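PDB 4MNK: chitinase A from Cycas revoluta, which probably hydrolyses chitin as a class V chitinase of glycosyl hydrolase family 18, and is captured here with N-acetylglucosamine oligomers in its binding sites. Local coordinates for residues A[28-33]-A[184-189]; A[119-124]-A[159-164]; A[283-288]-A[292-297]; A[323-328]-A[340-345]. All blocks are in the same frame, centred on the assembly; numbering follows the deposited sequence. Where two conformers were deposited one is given.

Interactions 1, 2 and 4 belong to the TIM barrel, whereas interaction 3 lies in what is probably the inserted domain, its centre about 29 Å from those of interactions 1 and 2 and about 21 Å from that of interaction 4. Interaction 1 crosses the barrel interior and touches interaction 2 through neighbouring parallel strands, with Asn188 O 2.9 Å from Val160 N in a probable hydrogen bond. It also meets interaction 4, centre to centre about 12 Å, where Phe326 packs on Asn188 and Val189. Interactions 2 and 4 stay about 7 Å apart at their nearest atoms, yet Glu120 and Trp328 share one glycan pocket around the chain B sugar. The side chain of Asn188 is about 6 Å from a bound sugar.

Interaction 1 (A[28-33]-A[184-189]); sequences FTHLYY and LDWVNV
His30 is the first residue of 28-33 to reach across: CH2 of Trp186 stands over the centre of its imidazole face, 3.7 Å from CD2 of His30. The pair is T-shaped, Trp186 giving the edge, with planes 73° apart and 5.0 Å between the centroids of the imidazole and the six-membered indole ring. The preceding Thr29 helps fix the imidazole's rotation, because its OG1 is hydrogen-bonded to ND1 of His30 at 2.8 Å. Two residues beyond His30, Tyr32 carries its CG anti to the carbonyl carbon (chi1 -74°), which sends the phenol inward to meet Trp186 and Asn188 coming from the other wall. ND2 of Asn188 donates to OH of Tyr32 over 3.2 Å, almost perfectly straight at 175°, and the hydroxyl lies in the amide plane. The same OH is 3.3 Å from CZ2 of Trp186, which approaches the phenol at its edge. Thr157 OG1 is a further hydrogen-bond partner of this buried hydroxyl. The amide of Asn188 is held at both ends, for its OD1 accepts NE1 of Trp186 at 3.0 Å, the oxygen lying in the indole plane. Trp186 and Asn188 thus form a linked pair that orients the amide toward Tyr32. Strands 30-33 and 186-189 are not neighbours: their axes come no closer than 12.5 Å, and Leu5, Val7 and Phe9 of strand 5-11 fill in beside the contact. Side chains from opposing strands meeting in layers, here His30 level with Trp186 and Tyr32 level with Asn188, the Tyr32 hydroxyl also touching Trp186, are the hallmark of a TIM-barrel interior.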
# COMPACT_ATOMS: atom_id res chain seq x y z
N PHE A 28 2.20 -9.03 12.41
CA PHE A 28 1.07 -8.63 11.57
C PHE A 28 -0.23 -9.28 12.00
O PHE A 28 -0.22 -10.35 12.62
CB PHE A 28 1.35 -8.97 10.10
CG PHE A 28 2.55 -8.28 9.55
CD1 PHE A 28 2.45 -6.98 9.06
CD2 PHE A 28 3.80 -8.91 9.52
CE1 PHE A 28 3.57 -6.33 8.55
CE2 PHE A 28 4.92 -8.26 9.02
CZ PHE A 28 4.80 -6.97 8.53
N THR A 29 -1.34 -8.63 11.67
CA THR A 29 -2.66 -9.22 11.80
C THR A 29 -3.18 -9.67 10.43
O THR A 29 -3.98 -10.60 10.34
CB THR A 29 -3.68 -8.23 12.41
OG1 THR A 29 -3.78 -7.07 11.58
CG2 THR A 29 -3.25 -7.80 13.81
N HIS A 30 -2.73 -8.99 9.37
CA HIS A 30 -3.17 -9.28 8.00
C HIS A 30 -2.02 -9.16 7.03
O HIS A 30 -1.24 -8.20 7.08
CB HIS A 30 -4.31 -8.33 7.58
CG HIS A 30 -5.54 -8.46 8.43
ND1 HIS A 30 -5.63 -7.92 9.69
CD2 HIS A 30 -6.71 -9.10 8.20
CE1 HIS A 30 -6.82 -8.20 10.20
NE2 HIS A 30 -7.49 -8.92 9.31
N LEU A 31 -1.90 -10.15 6.15
CA LEU A 31 -0.86 -10.15 5.12
C LEU A 31 -1.49 -10.29 3.75
O LEU A 31 -2.35 -11.15 3.53
CB LEU A 31 0.15 -11.27 5.37
CG LEU A 31 1.10 -11.03 6.56
CD1 LEU A 31 1.77 -12.33 6.96
CD2 LEU A 31 2.13 -9.95 6.23
N TYR A 32 -1.06 -9.43 2.83
CA TYR A 32 -1.61 -9.39 1.48
C TYR A 32 -0.65 -10.02 0.49
O TYR A 32 0.57 -9.81 0.55
CB TYR A 32 -1.85 -7.95 1.04
CG TYR A 32 -3.03 -7.22 1.65
CD1 TYR A 32 -3.20 -7.11 3.04
CD2 TYR A 32 -3.94 -6.57 0.83
CE1 TYR A 32 -4.28 -6.40 3.57
CE2 TYR A 32 -5.00 -5.85 1.36
CZ TYR A 32 -5.17 -5.77 2.72
OH TYR A 32 -6.22 -5.05 3.22
N TYR A 33 -1.22 -10.79 -0.44
CA TYR A 33 -0.51 -11.29 -1.61
C TYR A 33 -0.75 -10.30 -2.75
O TYR A 33 -1.90 -10.03 -3.11
CB TYR A 33 -1.06 -12.67 -1.98
CG TYR A 33 -0.37 -13.37 -3.13
CD1 TYR A 33 0.47 -14.45 -2.90
CD2 TYR A 33 -0.60 -12.98 -4.46
CE1 TYR A 33 1.10 -15.11 -3.95
CE2 TYR A 33 0.03 -13.64 -5.51
CZ TYR A 33 0.87 -14.70 -5.25
OH TYR A 33 1.50 -15.37 -6.28
N LEU A 184 -16.85 -1.61 2.47
CA LEU A 184 -15.50 -2.12 2.71
C LEU A 184 -15.16 -2.21 4.18
O LEU A 184 -15.69 -1.45 5.00
CB LEU A 184 -14.46 -1.23 2.02
CG LEU A 184 -14.17 -1.44 0.53
CD1 LEU A 184 -15.32 -0.99 -0.35
CD2 LEU A 184 -12.90 -0.70 0.15
N ASP A 185 -14.26 -3.12 4.52
CA ASP A 185 -13.80 -3.27 5.89
C ASP A 185 -12.82 -2.18 6.29
O ASP A 185 -12.85 -1.70 7.43
CB ASP A 185 -13.23 -4.66 6.10
CG ASP A 185 -14.28 -5.73 5.94
OD1 ASP A 185 -15.06 -5.93 6.89
OD2 ASP A 185 -14.35 -6.34 4.86
N TRP A 186 -11.96 -1.79 5.35
CA TRP A 186 -11.10 -0.62 5.52
C TRP A 186 -10.47 -0.23 4.19
O TRP A 186 -10.61 -0.96 3.20
CB TRP A 186 -10.01 -0.84 6.59
CG TRP A 186 -8.92 -1.84 6.25
CD1 TRP A 186 -7.78 -1.59 5.54
CD2 TRP A 186 -8.87 -3.21 6.64
NE1 TRP A 186 -7.01 -2.74 5.47
CE2 TRP A 186 -7.66 -3.75 6.13
CE3 TRP A 186 -9.72 -4.05 7.37
CZ2 TRP A 186 -7.29 -5.08 6.33
CZ3 TRP A 186 -9.36 -5.37 7.56
CH2 TRP A 186 -8.15 -5.88 7.04
N VAL A 187 -9.80 0.91 4.17
CA VAL A 187 -8.99 1.32 3.02
C VAL A 187 -7.55 1.51 3.45
O VAL A 187 -7.26 1.91 4.58
CB VAL A 187 -9.52 2.61 2.32
CG1 VAL A 187 -10.90 2.37 1.74
CG2 VAL A 187 -9.51 3.82 3.27
N ASN A 188 -6.65 1.19 2.52
CA ASN A 188 -5.22 1.32 2.73
C ASN A 188 -4.74 2.62 2.12
O ASN A 188 -4.66 2.76 0.89
CB ASN A 188 -4.50 0.10 2.14
CG ASN A 188 -4.88 -1.19 2.84
OD1 ASN A 188 -4.85 -1.27 4.07
ND2 ASN A 188 -5.24 -2.21 2.06
N VAL A 189 -4.46 3.59 2.98
CA VAL A 189 -4.10 4.94 2.55
C VAL A 189 -2.63 5.00 2.17
O VAL A 189 -1.75 4.82 3.02
CB VAL A 189 -4.41 5.99 3.65
CG1 VAL A 189 -4.09 7.40 3.16
CG2 VAL A 189 -5.86 5.90 4.10

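Interaction 2 (A[119-124]-A[159-164]). With NAG (2-acetamido-2-deoxy-beta-D-glucopyranose), chain C; NAG (2-acetamido-2-deoxy-beta-D-glucopyranose), chain B.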
# COMPACT_ATOMS: atom_id res chain seq x y z
N TYR A 119 -6.39 -0.00 -7.53
CA TYR A 119 -6.74 0.71 -8.75
C TYR A 119 -6.26 2.15 -8.62
O TYR A 119 -6.77 2.92 -7.81
CB TYR A 119 -8.26 0.65 -8.94
CG TYR A 119 -8.84 1.39 -10.14
CD1 TYR A 119 -10.21 1.63 -10.19
CD2 TYR A 119 -8.05 1.82 -11.20
CE1 TYR A 119 -10.78 2.28 -11.28
CE2 TYR A 119 -8.61 2.49 -12.29
CZ TYR A 119 -9.98 2.71 -12.32
OH TYR A 119 -10.56 3.36 -13.39
N GLU A 120 -5.26 2.50 -9.43
CA GLU A 120 -4.61 3.80 -9.32
C GLU A 120 -4.72 4.57 -10.64
O GLU A 120 -3.85 4.42 -11.50
CB GLU A 120 -3.15 3.62 -8.87
CG GLU A 120 -3.03 2.94 -7.51
CD GLU A 120 -1.60 2.59 -7.10
OE1 GLU A 120 -0.66 3.29 -7.51
OE2 GLU A 120 -1.43 1.62 -6.33
N TYR A 121 -5.75 5.40 -10.82
CA TYR A 121 -6.78 5.72 -9.82
C TYR A 121 -8.15 5.81 -10.50
O TYR A 121 -8.21 5.99 -11.72
CB TYR A 121 -6.46 7.07 -9.15
CG TYR A 121 -5.11 7.10 -8.48
CD1 TYR A 121 -4.95 6.69 -7.16
CD2 TYR A 121 -3.99 7.54 -9.18
CE1 TYR A 121 -3.70 6.71 -6.55
CE2 TYR A 121 -2.74 7.56 -8.59
CZ TYR A 121 -2.60 7.15 -7.28
OH TYR A 121 -1.36 7.18 -6.70
N PRO A 122 -9.24 5.69 -9.72
CA PRO A 122 -10.59 5.85 -10.27
C PRO A 122 -10.92 7.32 -10.56
O PRO A 122 -11.76 7.92 -9.88
CB PRO A 122 -11.49 5.27 -9.18
CG PRO A 122 -10.71 5.44 -7.92
CD PRO A 122 -9.28 5.26 -8.30
N GLU A 123 -10.26 7.86 -11.57
CA GLU A 123 -10.47 9.24 -12.02
C GLU A 123 -10.31 9.26 -13.54
O GLU A 123 -9.57 8.45 -14.09
CB GLU A 123 -9.49 10.20 -11.32
CG GLU A 123 -8.00 9.92 -11.54
CD GLU A 123 -7.45 10.52 -12.82
OE1 GLU A 123 -8.09 11.45 -13.37
OE2 GLU A 123 -6.39 10.06 -13.29
N PRO A 124 -11.00 10.20 -14.23
CA PRO A 124 -11.89 11.26 -13.74
C PRO A 124 -13.27 10.76 -13.30
O PRO A 124 -13.44 9.57 -13.01
CB PRO A 124 -11.99 12.20 -14.94
CG PRO A 124 -11.78 11.33 -16.11
CD PRO A 124 -10.79 10.29 -15.69
N ALA A 159 -6.93 0.02 -2.02
CA ALA A 159 -5.91 1.05 -1.92
C ALA A 159 -6.52 2.39 -2.29
O ALA A 159 -7.30 2.48 -3.25
CB ALA A 159 -4.75 0.72 -2.85
N VAL A 160 -6.19 3.42 -1.53
CA VAL A 160 -6.60 4.78 -1.86
C VAL A 160 -5.40 5.72 -1.90
O VAL A 160 -4.41 5.51 -1.20
CB VAL A 160 -7.72 5.33 -0.92
CG1 VAL A 160 -8.98 4.48 -1.00
CG2 VAL A 160 -7.24 5.45 0.52
N TYR A 161 -5.52 6.74 -2.74
CA TYR A 161 -4.60 7.86 -2.78
C TYR A 161 -4.47 8.46 -1.37
O TYR A 161 -5.36 8.26 -0.54
CB TYR A 161 -5.16 8.89 -3.76
CG TYR A 161 -4.26 10.05 -4.14
CD1 TYR A 161 -4.66 11.36 -3.92
CD2 TYR A 161 -3.02 9.83 -4.74
CE1 TYR A 161 -3.85 12.43 -4.27
CE2 TYR A 161 -2.20 10.89 -5.10
CZ TYR A 161 -2.62 12.19 -4.86
OH TYR A 161 -1.83 13.25 -5.21
N PHE A 162 -3.38 9.17 -1.11
CA PHE A 162 -3.14 9.73 0.22
C PHE A 162 -4.24 10.70 0.65
O PHE A 162 -4.46 10.89 1.85
CB PHE A 162 -1.76 10.40 0.31
CG PHE A 162 -1.75 11.86 -0.06
CD1 PHE A 162 -1.74 12.27 -1.39
CD2 PHE A 162 -1.72 12.83 0.94
CE1 PHE A 162 -1.72 13.62 -1.72
CE2 PHE A 162 -1.71 14.18 0.62
CZ PHE A 162 -1.70 14.58 -0.71
N HIS A 163 -4.91 11.29 -0.33
CA HIS A 163 -5.90 12.34 -0.12
C HIS A 163 -7.27 11.89 -0.62
O HIS A 163 -7.37 11.10 -1.57
CB HIS A 163 -5.46 13.59 -0.89
CG HIS A 163 -6.05 14.87 -0.38
ND1 HIS A 163 -7.35 15.25 -0.64
CD2 HIS A 163 -5.50 15.86 0.36
CE1 HIS A 163 -7.57 16.43 -0.08
NE2 HIS A 163 -6.47 16.82 0.54
N GLN A 164 -8.32 12.39 0.02
CA GLN A 164 -9.69 12.06 -0.34
C GLN A 164 -10.10 12.64 -1.70
O GLN A 164 -10.99 12.10 -2.36
CB GLN A 164 -10.64 12.51 0.78
CG GLN A 164 -12.10 12.07 0.63
CD GLN A 164 -12.99 13.15 0.01
OE1 GLN A 164 -12.66 14.34 0.02
NE2 GLN A 164 -14.13 12.73 -0.53
C1 NAG C . 3.53 12.78 -7.89
C2 NAG C . 2.92 11.55 -7.22
C3 NAG C . 3.82 10.32 -7.32
C4 NAG C . 4.36 10.11 -8.73
C5 NAG C . 4.88 11.43 -9.32
C6 NAG C . 5.32 11.27 -10.78
C7 NAG C . 1.42 12.28 -5.41
C8 NAG C . 1.27 12.52 -3.94
N2 NAG C . 2.61 11.83 -5.83
O3 NAG C . 3.09 9.18 -6.91
O4 NAG C . 5.40 9.16 -8.69
O5 NAG C . 3.91 12.46 -9.22
O6 NAG C . 4.21 10.94 -11.59
O7 NAG C . 0.49 12.51 -6.18
C1 NAG B . 2.04 2.08 -4.89
C2 NAG B . 1.62 0.65 -5.26
C3 NAG B . 2.82 -0.30 -5.28
C4 NAG B . 4.06 0.30 -5.96
C5 NAG B . 4.31 1.73 -5.46
C6 NAG B . 5.51 2.40 -6.11
C7 NAG B . 0.67 0.06 -3.03
C8 NAG B . -0.51 -0.55 -2.32
N2 NAG B . 0.60 0.11 -4.37
O1 NAG B . 0.96 2.96 -5.10
O3 NAG B . 2.45 -1.51 -5.90
O4 NAG B . 5.17 -0.52 -5.66
O5 NAG B . 3.14 2.50 -5.67
O6 NAG B . 5.31 2.52 -7.50
O7 NAG B . 1.62 0.49 -2.37
O HOH W 1 -8.02 0.75 -5.30
O HOH W 2 -7.83 4.10 -5.49
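Tyr121 turns one face of its phenol to the edge of the Tyr161 ring, an edge-to-face pair with centroids 5.2 Å apart and planes at 79°. CE1 of Tyr121 comes 3.7 Å from CD2 of Tyr161, while CB of Glu120 covers the opposite face of Tyr121, across the cis peptide that joins the two residues. With CG anti to the carbonyl carbon (chi1 -60°) and an extended chain, Glu120 carries its carboxylate to the chain B sugar, whose O1 lies 2.9 Å from OE1 and 3.0 Å from OE2 of Glu120. Asp118 and Glu120 are the last two acidic residues of the DxDxE signature of family 18, which closes a barrel strand beneath the substrate groove. Tyr161 serves a second sugar: its OH donates over 2.6 Å to O7 of the chain C NAG, the acetamide oxygen lying in the ring plane. A leucine at Tyr161 has no hydroxyl, and would probably leave that acetamide oxygen without this donor and the face of Tyr121 without its aromatic edge. Between the neighbouring strands 114-119 and 155-161, two waters link the backbones: one bridges Tyr119 N and Ala159 O, the other Tyr119 O and Ala159 O.

Interaction 3 (A[283-288]-A[292-297])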
# COMPACT_ATOMS: atom_id res chain seq x y z
N ARG A 283 25.67 8.84 5.90
CA ARG A 283 25.25 9.46 7.15
C ARG A 283 23.74 9.54 7.22
O ARG A 283 23.10 10.09 6.32
CB ARG A 283 25.85 10.87 7.29
CG ARG A 283 25.53 11.55 8.62
CD ARG A 283 26.15 12.94 8.73
NE ARG A 283 27.61 12.91 8.69
CZ ARG A 283 28.40 12.76 9.75
NH1 ARG A 283 27.88 12.63 10.97
NH2 ARG A 283 29.72 12.75 9.60
N GLU A 284 23.17 9.00 8.29
CA GLU A 284 21.73 9.08 8.54
C GLU A 284 21.39 10.34 9.32
O GLU A 284 22.07 10.68 10.30
CB GLU A 284 21.23 7.85 9.30
CG GLU A 284 19.77 7.96 9.74
CD GLU A 284 19.23 6.67 10.31
OE1 GLU A 284 18.34 6.07 9.67
OE2 GLU A 284 19.69 6.27 11.40
N VAL A 285 20.33 11.01 8.90
CA VAL A 285 19.82 12.20 9.56
C VAL A 285 18.33 12.02 9.81
O VAL A 285 17.59 11.59 8.92
CB VAL A 285 20.05 13.48 8.71
CG1 VAL A 285 19.55 14.72 9.45
CG2 VAL A 285 21.51 13.63 8.34
N PHE A 286 17.89 12.32 11.03
CA PHE A 286 16.46 12.37 11.31
C PHE A 286 15.98 13.80 11.12
O PHE A 286 16.59 14.74 11.64
CB PHE A 286 16.15 11.89 12.73
CG PHE A 286 14.71 12.05 13.12
CD1 PHE A 286 14.31 13.06 13.99
CD2 PHE A 286 13.74 11.19 12.61
CE1 PHE A 286 12.98 13.21 14.34
CE2 PHE A 286 12.40 11.33 12.95
CZ PHE A 286 12.02 12.35 13.83
N ASP A 287 14.90 13.95 10.36
CA ASP A 287 14.32 15.27 10.13
C ASP A 287 13.04 15.44 10.93
O ASP A 287 11.98 14.91 10.57
CB ASP A 287 14.04 15.49 8.65
CG ASP A 287 13.69 16.93 8.35
OD1 ASP A 287 14.58 17.80 8.50
OD2 ASP A 287 12.53 17.20 7.97
N THR A 288 13.13 16.19 12.03
CA THR A 288 11.98 16.36 12.91
C THR A 288 10.85 17.18 12.28
O THR A 288 9.68 16.97 12.60
CB THR A 288 12.40 16.92 14.29
OG1 THR A 288 11.29 16.83 15.19
CG2 THR A 288 12.87 18.37 14.20
N SER A 292 10.74 12.17 9.36
CA SER A 292 11.30 11.33 8.32
C SER A 292 12.80 11.22 8.52
O SER A 292 13.37 11.87 9.40
CB SER A 292 11.01 11.92 6.94
OG SER A 292 11.83 13.04 6.68
N ALA A 293 13.44 10.39 7.70
CA ALA A 293 14.88 10.25 7.73
C ALA A 293 15.45 10.43 6.33
O ALA A 293 14.75 10.28 5.33
CB ALA A 293 15.28 8.88 8.27
N TYR A 294 16.73 10.77 6.28
CA TYR A 294 17.46 10.71 5.03
C TYR A 294 18.90 10.28 5.28
O TYR A 294 19.40 10.37 6.40
CB TYR A 294 17.38 12.02 4.23
CG TYR A 294 17.89 13.27 4.91
CD1 TYR A 294 19.19 13.71 4.70
CD2 TYR A 294 17.05 14.05 5.70
CE1 TYR A 294 19.66 14.89 5.30
CE2 TYR A 294 17.50 15.23 6.30
CZ TYR A 294 18.81 15.64 6.09
OH TYR A 294 19.26 16.80 6.69
N ALA A 295 19.54 9.79 4.23
CA ALA A 295 20.92 9.35 4.31
C ALA A 295 21.64 9.73 3.03
O ALA A 295 21.05 9.71 1.95
CB ALA A 295 21.00 7.85 4.55
N TYR A 296 22.91 10.09 3.15
CA TYR A 296 23.68 10.52 2.00
C TYR A 296 25.13 10.06 2.08
O TYR A 296 25.69 9.93 3.16
CB TYR A 296 23.60 12.04 1.82
CG TYR A 296 24.18 12.82 2.98
CD1 TYR A 296 23.39 13.21 4.06
CD2 TYR A 296 25.54 13.16 3.01
CE1 TYR A 296 23.92 13.92 5.13
CE2 TYR A 296 26.08 13.86 4.08
CZ TYR A 296 25.27 14.24 5.13
OH TYR A 296 25.81 14.94 6.18
N LYS A 297 25.71 9.82 0.91
CA LYS A 297 27.13 9.54 0.76
C LYS A 297 27.51 10.00 -0.63
O LYS A 297 26.83 9.66 -1.60
CB LYS A 297 27.44 8.05 0.93
CG LYS A 297 28.93 7.76 1.08
CD LYS A 297 29.24 6.30 1.39
CE LYS A 297 29.49 5.50 0.13
NZ LYS A 297 29.91 4.10 0.43
O HOH W 3 17.28 17.68 8.67
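Val285 sits over one face of the Tyr294 ring, its CB 3.8 Å from the ring centroid and 18° off the normal in a CH-pi contact. CG1 of Val285 continues along the phenol to within 3.6 Å of CZ of Tyr294. Its other branch points to the next tyrosine, CG2 of Val285 standing 4.0 Å from CE1 of Tyr296 at that ring's edge, so the valine is wedged between two aromatic rings. In the same pair Val285 N donates to Tyr294 O at 2.7 Å. Strands 283-287 and 292-297 form an antiparallel beta hairpin lying between barrel strands 234-247 and 324-328 in sequence, consistent with the alpha+beta insertion domain of class V chitinases. At each end one bond of the pair lengthens, Tyr296 N to Arg283 O and Ser292 N to Asp287 O both being 3.2 Å, while its mate stays short. Arg283 is exposed, and its aliphatic part runs along Tyr296, CB over a face and CD 3.3 Å from OH of Tyr296. At the other end Asp287 OD1 meets Tyr294 OH through a water, and OD2 of Asp287 is hydrogen-bonded to OG1 of Thr290. On the reverse face the alanines are small; CD2 of Phe286 meets O of Ser292 at 3.3 Å and its ring also packs on helix 307-319, while Glu284 bonds Tyr304.

Interaction 4 (A[323-328]-A[340-345]). With NAG (2-acetamido-2-deoxy-beta-D-glucopyranose), chain B; NAG (2-acetamido-2-deoxy-beta-D-glucopyranose), chain D.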
# COMPACT_ATOMS: atom_id res chain seq x y z
N GLY A 323 -7.66 2.78 12.11
CA GLY A 323 -7.79 1.33 12.22
C GLY A 323 -6.47 0.63 12.42
O GLY A 323 -6.41 -0.45 13.01
N GLY A 324 -5.39 1.24 11.93
CA GLY A 324 -4.05 0.69 12.05
C GLY A 324 -3.12 1.25 11.00
O GLY A 324 -3.28 2.39 10.56
N TYR A 325 -2.14 0.44 10.61
CA TYR A 325 -1.12 0.83 9.64
C TYR A 325 -0.83 -0.33 8.69
O TYR A 325 -1.12 -1.48 9.02
CB TYR A 325 0.17 1.26 10.35
CG TYR A 325 0.74 0.17 11.24
CD1 TYR A 325 1.56 -0.83 10.72
CD2 TYR A 325 0.45 0.14 12.60
CE1 TYR A 325 2.07 -1.84 11.53
CE2 TYR A 325 0.96 -0.87 13.42
CZ TYR A 325 1.77 -1.85 12.88
OH TYR A 325 2.28 -2.84 13.68
N PHE A 326 -0.27 -0.01 7.53
CA PHE A 326 0.23 -1.04 6.62
C PHE A 326 1.63 -0.70 6.12
O PHE A 326 2.01 0.46 6.08
CB PHE A 326 -0.75 -1.32 5.46
CG PHE A 326 -0.66 -0.36 4.30
CD1 PHE A 326 0.32 -0.50 3.33
CD2 PHE A 326 -1.60 0.65 4.16
CE1 PHE A 326 0.38 0.37 2.24
CE2 PHE A 326 -1.55 1.53 3.07
CZ PHE A 326 -0.55 1.39 2.12
N PHE A 327 2.37 -1.74 5.73
CA PHE A 327 3.68 -1.57 5.12
C PHE A 327 3.66 -2.07 3.68
O PHE A 327 3.22 -3.19 3.40
CB PHE A 327 4.74 -2.36 5.88
CG PHE A 327 5.12 -1.76 7.20
CD1 PHE A 327 4.73 -2.37 8.39
CD2 PHE A 327 5.87 -0.59 7.26
CE1 PHE A 327 5.10 -1.83 9.62
CE2 PHE A 327 6.24 -0.04 8.49
CZ PHE A 327 5.85 -0.66 9.67
N TRP A 328 4.15 -1.23 2.76
CA TRP A 328 4.51 -1.68 1.42
C TRP A 328 6.03 -1.53 1.27
O TRP A 328 6.53 -0.41 1.36
CB TRP A 328 3.82 -0.85 0.33
CG TRP A 328 4.33 -1.27 -1.02
CD1 TRP A 328 5.45 -0.83 -1.66
CD2 TRP A 328 3.77 -2.30 -1.86
NE1 TRP A 328 5.62 -1.50 -2.84
CE2 TRP A 328 4.60 -2.40 -2.99
CE3 TRP A 328 2.64 -3.12 -1.77
CZ2 TRP A 328 4.34 -3.30 -4.03
CZ3 TRP A 328 2.39 -4.02 -2.80
CH2 TRP A 328 3.23 -4.10 -3.91
N LYS A 340 8.71 -4.48 13.46
CA LYS A 340 8.86 -4.71 14.89
C LYS A 340 8.59 -3.47 15.73
O LYS A 340 7.81 -3.52 16.69
CB LYS A 340 10.25 -5.31 15.21
CG LYS A 340 10.55 -5.52 16.70
CD LYS A 340 9.56 -6.47 17.37
CE LYS A 340 10.01 -6.80 18.79
NZ LYS A 340 8.87 -7.20 19.67
N ILE A 341 9.22 -2.36 15.36
CA ILE A 341 9.00 -1.07 16.02
C ILE A 341 7.53 -0.67 15.99
O ILE A 341 6.97 -0.26 17.01
CB ILE A 341 9.86 0.02 15.38
CG1 ILE A 341 11.29 -0.13 15.86
CG2 ILE A 341 9.32 1.40 15.72
CD1 ILE A 341 12.28 -0.13 14.76
N ALA A 342 6.90 -0.84 14.83
CA ALA A 342 5.49 -0.49 14.64
C ALA A 342 4.58 -1.30 15.56
O ALA A 342 3.71 -0.75 16.23
CB ALA A 342 5.09 -0.67 13.19
N SER A 343 4.81 -2.61 15.61
CA SER A 343 4.03 -3.50 16.46
C SER A 343 4.20 -3.16 17.94
O SER A 343 3.22 -3.08 18.68
CB SER A 343 4.39 -4.96 16.19
OG SER A 343 3.59 -5.83 16.97
N ASP A 344 5.44 -2.93 18.35
CA ASP A 344 5.75 -2.55 19.73
C ASP A 344 5.11 -1.20 20.09
O ASP A 344 4.62 -1.03 21.21
CB ASP A 344 7.26 -2.48 19.96
CG ASP A 344 7.91 -3.86 20.08
OD1 ASP A 344 7.21 -4.89 20.00
OD2 ASP A 344 9.14 -3.90 20.27
N THR A 345 5.10 -0.26 19.15
CA THR A 345 4.54 1.07 19.40
C THR A 345 3.04 1.01 19.66
O THR A 345 2.55 1.60 20.63
CB THR A 345 4.84 2.05 18.24
OG1 THR A 345 6.26 2.17 18.08
CG2 THR A 345 4.27 3.43 18.53
C1 NAG B . 2.04 2.08 -4.89
C2 NAG B . 1.62 0.65 -5.26
C3 NAG B . 2.82 -0.30 -5.28
C4 NAG B . 4.06 0.30 -5.96
C5 NAG B . 4.31 1.73 -5.46
C6 NAG B . 5.51 2.40 -6.11
C7 NAG B . 0.67 0.06 -3.03
C8 NAG B . -0.51 -0.55 -2.32
N2 NAG B . 0.60 0.11 -4.37
O1 NAG B . 0.96 2.96 -5.10
O3 NAG B . 2.45 -1.51 -5.90
O4 NAG B . 5.17 -0.52 -5.66
O5 NAG B . 3.14 2.50 -5.67
O6 NAG B . 5.31 2.52 -7.50
O7 NAG B . 1.62 0.49 -2.37
C1 NAG D . 5.69 -1.14 -6.85
C2 NAG D . 7.15 -1.48 -6.62
C3 NAG D . 7.76 -2.13 -7.87
C4 NAG D . 6.89 -3.28 -8.41
C5 NAG D . 5.40 -2.93 -8.40
C6 NAG D . 4.54 -4.17 -8.63
C7 NAG D . 8.36 -0.10 -5.01
C8 NAG D . 9.12 1.17 -4.79
N2 NAG D . 7.91 -0.30 -6.25
O3 NAG D . 9.05 -2.61 -7.55
O4 NAG D . 7.29 -3.57 -9.73
O5 NAG D . 4.99 -2.33 -7.19
O6 NAG D . 4.63 -5.05 -7.53
O7 NAG D . 8.17 -0.88 -4.08
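The last strand of the TIM barrel, 324-328, is covered by the C-terminal helix, and the two meet where Tyr325 and Phe327 close on Ala342. CB of Ala342 is 3.5 Å from CZ of Tyr325 and 3.6 Å from CZ of Phe327, lying in plane at the edge of the phenylalanine ring. Tyr325 has its CG between the backbone N and the carbonyl carbon (chi1 58°), which carries the phenol out to the helix backbone. Its OH is 3.2 Å from N of Ser343, but at too poor an angle for a hydrogen bond. On its outer side the helix is tied by a salt bridge, Lys340 NZ to Asp344 OD1 at 2.9 Å. Trp328, at the strand's far end, turns to the sugars instead: NE1 donates to O7 of the chain D NAG at 2.9 Å (157°), and C3 of the chain B NAG sits 3.5 Å above the indole plane, toward its rim. An alanine in place of Trp328 removes the whole indole, and would probably leave the chain B sugar without its flat support and the chain D acetamide oxygen without this donor. Strand and helix run nearly antiparallel, at 174°. Strands 5-11 and 234-247 flank the strand in the barrel, Lys6 bonds Ser343 OG, and helix 307-319 packs beside the C-terminal helix through Ala311 and Val314.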